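Local coordinates for protein probable benzoylformate decarboxylase (PDB 7ORX) that binds thiamine diphosphate and, with separate N-terminal, central and C-terminal domains in its chain, belongs to the family of thiamine diphosphate-dependent enzymes, at residues A213-R218 against S393-Y398; P33-M38 against F42-G47. One frame throughout, in Å; residues are numbered along the deposited sequence.

Contact 1. Residues A213-R218 against S393-Y398; sequences AVDADR and SHQGSY
D215 and Q395 meet where the end of helix 212-216 faces the loop that leads into strand 398-399, and a single carboxylate of the helix bonds to the backbone of that loop. The two side chains cross at about a right angle, yet the flat groups at their ends are nearly parallel, with the carboxylate and amide planes only 14° apart. The carboxylate swings out to the loop because CG of D215 stands anti to the backbone N (chi1 -164°). There D215 OD1 accepts a hydrogen bond from G396 N at 3.0 Å, an almost straight one (171°) that uses the syn lone pair. Q395 CG packs against the same oxygen, 3.7 Å from D215 OD1. A bend at chi2 then brings Q395 OE1 to 3.4 Å from D215 O; both are acceptors, so this is proximity and not a bond. Beyond lies R218, the C-prime residue of the Schellman motif that ends the helix. Its guanidinium has the amide over one face, near the rim, with R218 NH1 3.8 Å from Q395 OE1. G396 takes a positive phi, and the amide nitrogen of Q395 lies close on the side where a CB would stand. The carboxylate has further partners: N220 ND2 bonds to D215 OD1, and R242 makes a salt bridge to D215 OD2. Q395 O, in turn, accepts from R423. With two N-H donors on one oxygen and an arginine on the other, the buried acid is probably held as the anion, tying the central domain to a backbone amide of the C-terminal one.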
loop_
_atom_site.group_PDB
_atom_site.type_symbol
_atom_site.label_atom_id
_atom_site.label_comp_id
_atom_site.label_asym_id
_atom_site.label_seq_id
_atom_site.Cartn_x
_atom_site.Cartn_y
_atom_site.Cartn_z
ATOM N N ALA C 213 -24.844 -6.774 -14.645
ATOM C CA ALA C 213 -24.146 -7.951 -15.224
ATOM C C ALA C 213 -25.094 -8.745 -16.128
ATOM O O ALA C 213 -24.625 -9.405 -16.982
ATOM C CB ALA C 213 -23.572 -8.810 -14.138
ATOM N N VAL C 214 -26.404 -8.607 -16.000
ATOM C CA VAL C 214 -27.351 -9.247 -16.955
ATOM C C VAL C 214 -27.150 -8.589 -18.309
ATOM O O VAL C 214 -27.037 -9.321 -19.271
ATOM C CB VAL C 214 -28.816 -9.139 -16.509
ATOM C CG1 VAL C 214 -29.735 -9.746 -17.558
ATOM C CG2 VAL C 214 -29.055 -9.802 -15.156
ATOM N N ASP C 215 -27.082 -7.262 -18.365
ATOM C CA ASP C 215 -26.878 -6.514 -19.638
ATOM C C ASP C 215 -25.482 -6.837 -20.169
ATOM O O ASP C 215 -25.390 -7.266 -21.320
ATOM C CB ASP C 215 -27.091 -5.000 -19.495
ATOM C CG ASP C 215 -27.271 -4.253 -20.801
ATOM O OD1 ASP C 215 -28.142 -4.693 -21.624
ATOM O OD2 ASP C 215 -26.556 -3.215 -20.990
ATOM N N ALA C 216 -24.437 -6.695 -19.361
ATOM C CA ALA C 216 -23.032 -7.056 -19.727
ATOM C C ALA C 216 -22.954 -8.445 -20.380
ATOM O O ALA C 216 -22.211 -8.553 -21.342
ATOM C CB ALA C 216 -22.117 -6.973 -18.540
ATOM N N ASP C 217 -23.693 -9.451 -19.895
ATOM C CA ASP C 217 -23.570 -10.873 -20.342
ATOM C C ASP C 217 -24.557 -11.146 -21.481
ATOM O O ASP C 217 -24.720 -12.347 -21.844
ATOM C CB ASP C 217 -23.750 -11.870 -19.184
ATOM C CG ASP C 217 -22.413 -12.271 -18.517
ATOM O OD1 ASP C 217 -21.468 -11.383 -18.463
ATOM O OD2 ASP C 217 -22.283 -13.506 -18.059
ATOM N N ARG C 218 -25.221 -10.085 -21.991
ATOM C CA ARG C 218 -26.150 -10.168 -23.151
ATOM C C ARG C 218 -27.243 -11.183 -22.835
ATOM O O ARG C 218 -27.553 -11.987 -23.713
ATOM C CB ARG C 218 -25.388 -10.552 -24.427
ATOM C CG ARG C 218 -24.376 -9.500 -24.847
ATOM C CD ARG C 218 -23.263 -9.912 -25.799
ATOM N NE ARG C 218 -23.253 -8.994 -26.931
ATOM C CZ ARG C 218 -22.797 -7.734 -26.924
ATOM N NH1 ARG C 218 -22.274 -7.178 -25.844
ATOM N NH2 ARG C 218 -22.861 -7.020 -28.027
ATOM N N SER C 393 -35.436 -1.249 -25.184
ATOM C CA SER C 393 -35.863 -2.646 -25.487
ATOM C C SER C 393 -34.748 -3.523 -26.063
ATOM O O SER C 393 -35.065 -4.626 -26.480
ATOM C CB SER C 393 -37.075 -2.636 -26.398
ATOM O OG SER C 393 -36.752 -2.132 -27.678
ATOM N N HIS C 394 -33.534 -2.999 -26.195
ATOM C CA HIS C 394 -32.350 -3.651 -26.806
ATOM C C HIS C 394 -31.247 -3.740 -25.764
ATOM O O HIS C 394 -31.168 -2.820 -24.882
ATOM C CB HIS C 394 -31.826 -2.917 -28.058
ATOM C CG HIS C 394 -32.708 -3.092 -29.255
ATOM N ND1 HIS C 394 -33.866 -2.339 -29.421
ATOM C CD2 HIS C 394 -32.623 -3.899 -30.341
ATOM C CE1 HIS C 394 -34.459 -2.681 -30.549
ATOM N NE2 HIS C 394 -33.717 -3.650 -31.130
ATOM N N GLN C 395 -30.421 -4.796 -25.852
ATOM C CA GLN C 395 -29.176 -4.898 -25.055
ATOM C C GLN C 395 -28.436 -3.554 -25.156
ATOM O O GLN C 395 -28.471 -2.912 -26.209
ATOM C CB GLN C 395 -28.346 -6.069 -25.594
ATOM C CG GLN C 395 -27.123 -6.410 -24.780
ATOM C CD GLN C 395 -25.973 -5.460 -24.993
ATOM O OE1 GLN C 395 -25.140 -5.312 -24.095
ATOM N NE2 GLN C 395 -25.900 -4.820 -26.161
ATOM N N GLY C 396 -27.776 -3.132 -24.101
ATOM C CA GLY C 396 -26.814 -2.028 -24.181
ATOM C C GLY C 396 -27.477 -0.699 -24.513
ATOM O O GLY C 396 -26.818 0.089 -25.188
ATOM N N SER C 397 -28.661 -0.426 -23.958
ATOM C CA SER C 397 -29.442 0.797 -24.243
ATOM C C SER C 397 -29.249 1.903 -23.202
ATOM O O SER C 397 -29.653 3.038 -23.517
ATOM C CB SER C 397 -30.880 0.473 -24.385
ATOM O OG SER C 397 -31.073 -0.343 -25.525
ATOM N N TYR C 398 -28.648 1.623 -22.046
ATOM C CA TYR C 398 -28.468 2.580 -20.925
ATOM C C TYR C 398 -27.110 2.341 -20.242
ATOM O O TYR C 398 -26.806 1.202 -19.899
ATOM C CB TYR C 398 -29.607 2.420 -19.916
ATOM C CG TYR C 398 -29.598 3.406 -18.774
ATOM C CD1 TYR C 398 -30.167 4.648 -18.920
ATOM C CD2 TYR C 398 -29.022 3.119 -17.549
ATOM C CE1 TYR C 398 -30.165 5.574 -17.900
ATOM C CE2 TYR C 398 -29.003 4.044 -16.509
ATOM C CZ TYR C 398 -29.588 5.273 -16.693
ATOM O OH TYR C 398 -29.590 6.222 -15.713
#

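Contact 2. Residues P33-M38 against F42-G47; sequences PFLSGM and FRYVLG
This is an apolar contact in the N-terminal thiamine diphosphate-binding domain, between the end of helix 32-35 with the turn after it and the start of strand 43-46, the outermost strand, within the chain, of a parallel sheet; L35 and M38 pack on Y44 and F42. No hydrogen bond crosses it. F42 and Y44 both point their CB atoms at the helical segment, while R43 between them turns the other way, as alternate residues of a strand do. M38 reaches across to this pair. Its chain is fully extended, with CG anti to the backbone N (chi1 179°), and it delivers the terminal methyl to the strand: M38 CE lies 3.4 Å from F42 CB and 3.7 Å from Y44 CB. The same methyl rests on the backbone between them, 3.5 Å from R43 C. The F42 ring itself bends off toward helix 7-17, where it meets Y12 edge-to-face, leaving chiefly its CB for the methionine. L35 meets the far end of the tyrosine instead. Both its methyls come from the same side, obliquely to the ring, L35 CD2 at 3.5 Å and L35 CD1 at 3.8 Å from Y44 CE1, and the two side chains cross at about a right angle. A type I turn from L35 to M38, closed by M38 N to L35 O at 3.2 Å, follows the helix, and the extended methionine chain makes up the remaining distance. The second subunit adds T476 against L35 and P477 against Y44. Strand 22-25, helix 32-35 and strand 43-46 form a beta-alpha-beta crossover joining neighbouring parallel strands, a unit characteristic of this domain fold. Here its packing lies beside the cofactor pocket: Y44, whose side chain is about 9 Å from a bound thiamine diphosphate, touches the pocket residue P27.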
loop_
_atom_site.group_PDB
_atom_site.type_symbol
_atom_site.label_atom_id
_atom_site.label_comp_id
_atom_site.label_asym_id
_atom_site.label_seq_id
_atom_site.Cartn_x
_atom_site.Cartn_y
_atom_site.Cartn_z
ATOM N N PRO C 33 8.297 6.666 -27.309
ATOM C CA PRO C 33 8.925 5.409 -27.763
ATOM C C PRO C 33 7.965 4.214 -27.918
ATOM O O PRO C 33 8.229 3.361 -28.726
ATOM C CB PRO C 33 9.984 5.105 -26.699
ATOM C CG PRO C 33 10.273 6.442 -26.056
ATOM C CD PRO C 33 8.940 7.161 -26.080
ATOM N N PHE C 34 6.869 4.175 -27.161
ATOM C CA PHE C 34 5.802 3.167 -27.358
ATOM C C PHE C 34 5.035 3.487 -28.641
ATOM O O PHE C 34 4.816 2.612 -29.486
ATOM C CB PHE C 34 4.832 3.108 -26.178
ATOM C CG PHE C 34 3.700 2.151 -26.448
ATOM C CD1 PHE C 34 3.958 0.803 -26.682
ATOM C CD2 PHE C 34 2.390 2.599 -26.541
ATOM C CE1 PHE C 34 2.916 -0.077 -26.951
ATOM C CE2 PHE C 34 1.352 1.713 -26.813
ATOM C CZ PHE C 34 1.612 0.376 -27.011
ATOM N N LEU C 35 4.609 4.732 -28.773
ATOM C CA LEU C 35 3.665 5.156 -29.842
ATOM C C LEU C 35 4.375 5.113 -31.193
ATOM O O LEU C 35 3.668 4.925 -32.204
ATOM C CB LEU C 35 3.128 6.561 -29.550
ATOM C CG LEU C 35 2.175 6.671 -28.354
ATOM C CD1 LEU C 35 1.666 8.104 -28.175
ATOM C CD2 LEU C 35 1.026 5.680 -28.486
ATOM N N SER C 36 5.703 5.269 -31.221
ATOM C CA SER C 36 6.478 5.370 -32.485
ATOM C C SER C 36 6.387 4.051 -33.270
ATOM O O SER C 36 6.377 4.104 -34.506
ATOM C CB SER C 36 7.910 5.794 -32.239
ATOM O OG SER C 36 8.613 4.854 -31.436
ATOM N N GLY C 37 6.313 2.922 -32.566
ATOM C CA GLY C 37 6.309 1.574 -33.153
ATOM C C GLY C 37 4.906 1.096 -33.456
ATOM O O GLY C 37 4.744 -0.060 -33.867
ATOM N N MET C 38 3.908 1.949 -33.259
ATOM C CA MET C 38 2.481 1.610 -33.489
ATOM C C MET C 38 2.288 1.284 -34.973
ATOM O O MET C 38 2.753 2.012 -35.834
ATOM C CB MET C 38 1.633 2.811 -33.104
ATOM C CG MET C 38 0.167 2.640 -33.293
ATOM S SD MET C 38 -0.682 3.920 -32.277
ATOM C CE MET C 38 -2.382 3.510 -32.645
ATOM N N PHE C 42 -3.745 -0.018 -36.441
ATOM C CA PHE C 42 -4.129 0.486 -35.090
ATOM C C PHE C 42 -4.589 1.946 -35.210
ATOM O O PHE C 42 -3.975 2.698 -36.015
ATOM C CB PHE C 42 -2.948 0.475 -34.118
ATOM C CG PHE C 42 -2.603 -0.846 -33.487
ATOM C CD1 PHE C 42 -2.349 -1.966 -34.251
ATOM C CD2 PHE C 42 -2.489 -0.959 -32.115
ATOM C CE1 PHE C 42 -2.021 -3.171 -33.669
ATOM C CE2 PHE C 42 -2.182 -2.173 -31.532
ATOM C CZ PHE C 42 -1.946 -3.274 -32.311
ATOM N N ARG C 43 -5.593 2.342 -34.420
ATOM C CA ARG C 43 -6.047 3.746 -34.362
ATOM C C ARG C 43 -5.809 4.308 -32.975
ATOM O O ARG C 43 -6.148 3.653 -32.031
ATOM C CB ARG C 43 -7.491 3.924 -34.833
ATOM C CG ARG C 43 -8.605 3.167 -34.125
ATOM C CD ARG C 43 -9.776 3.375 -35.100
ATOM N NE ARG C 43 -11.170 3.397 -34.649
ATOM C CZ ARG C 43 -11.868 2.338 -34.265
ATOM N NH1 ARG C 43 -11.306 1.146 -34.219
ATOM N NH2 ARG C 43 -13.127 2.463 -33.908
ATOM N N TYR C 44 -5.195 5.481 -32.896
ATOM C CA TYR C 44 -4.978 6.211 -31.632
ATOM C C TYR C 44 -6.088 7.254 -31.508
ATOM O O TYR C 44 -6.389 7.970 -32.487
ATOM C CB TYR C 44 -3.589 6.831 -31.635
ATOM C CG TYR C 44 -3.154 7.462 -30.341
ATOM C CD1 TYR C 44 -2.547 6.725 -29.338
ATOM C CD2 TYR C 44 -3.312 8.818 -30.141
ATOM C CE1 TYR C 44 -2.097 7.327 -28.169
ATOM C CE2 TYR C 44 -2.904 9.437 -28.968
ATOM C CZ TYR C 44 -2.260 8.696 -27.989
ATOM O OH TYR C 44 -1.868 9.338 -26.844
ATOM N N VAL C 45 -6.726 7.329 -30.349
ATOM C CA VAL C 45 -7.782 8.341 -30.110
ATOM C C VAL C 45 -7.286 9.287 -29.012
ATOM O O VAL C 45 -7.207 8.909 -27.874
ATOM C CB VAL C 45 -9.112 7.658 -29.770
ATOM C CG1 VAL C 45 -10.171 8.709 -29.570
ATOM C CG2 VAL C 45 -9.559 6.667 -30.832
ATOM N N LEU C 46 -6.888 10.478 -29.388
ATOM C CA LEU C 46 -6.353 11.465 -28.427
ATOM C C LEU C 46 -7.521 12.116 -27.652
ATOM O O LEU C 46 -8.552 12.460 -28.269
ATOM C CB LEU C 46 -5.540 12.480 -29.241
ATOM C CG LEU C 46 -5.051 13.723 -28.507
ATOM C CD1 LEU C 46 -4.043 13.361 -27.427
ATOM C CD2 LEU C 46 -4.440 14.703 -29.497
ATOM N N GLY C 47 -7.350 12.270 -26.345
ATOM C CA GLY C 47 -8.189 13.103 -25.467
ATOM C C GLY C 47 -7.320 14.154 -24.797
ATOM O O GLY C 47 -6.127 13.861 -24.565
#

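In the fold
The two contacts do not touch; their centres are 31 Å apart and their nearest atoms about 15 Å. Contact 2 is local and mostly buried, joining the end of a helix and its turn to the next strand within the N-terminal domain. Contact 1 brings together segments 175 residues apart, one in the central and one in the C-terminal domain, and runs from a buried acid to an exposed arginine. Chemistry follows place: inside one domain, methyls meet a tyrosine ring, CB atoms and strand backbone, whereas contact 1 turns on a carboxylate bonded to a backbone N-H, with an amide and a guanidinium packed beside it. Another subunit packs against contact 2; none reaches contact 1.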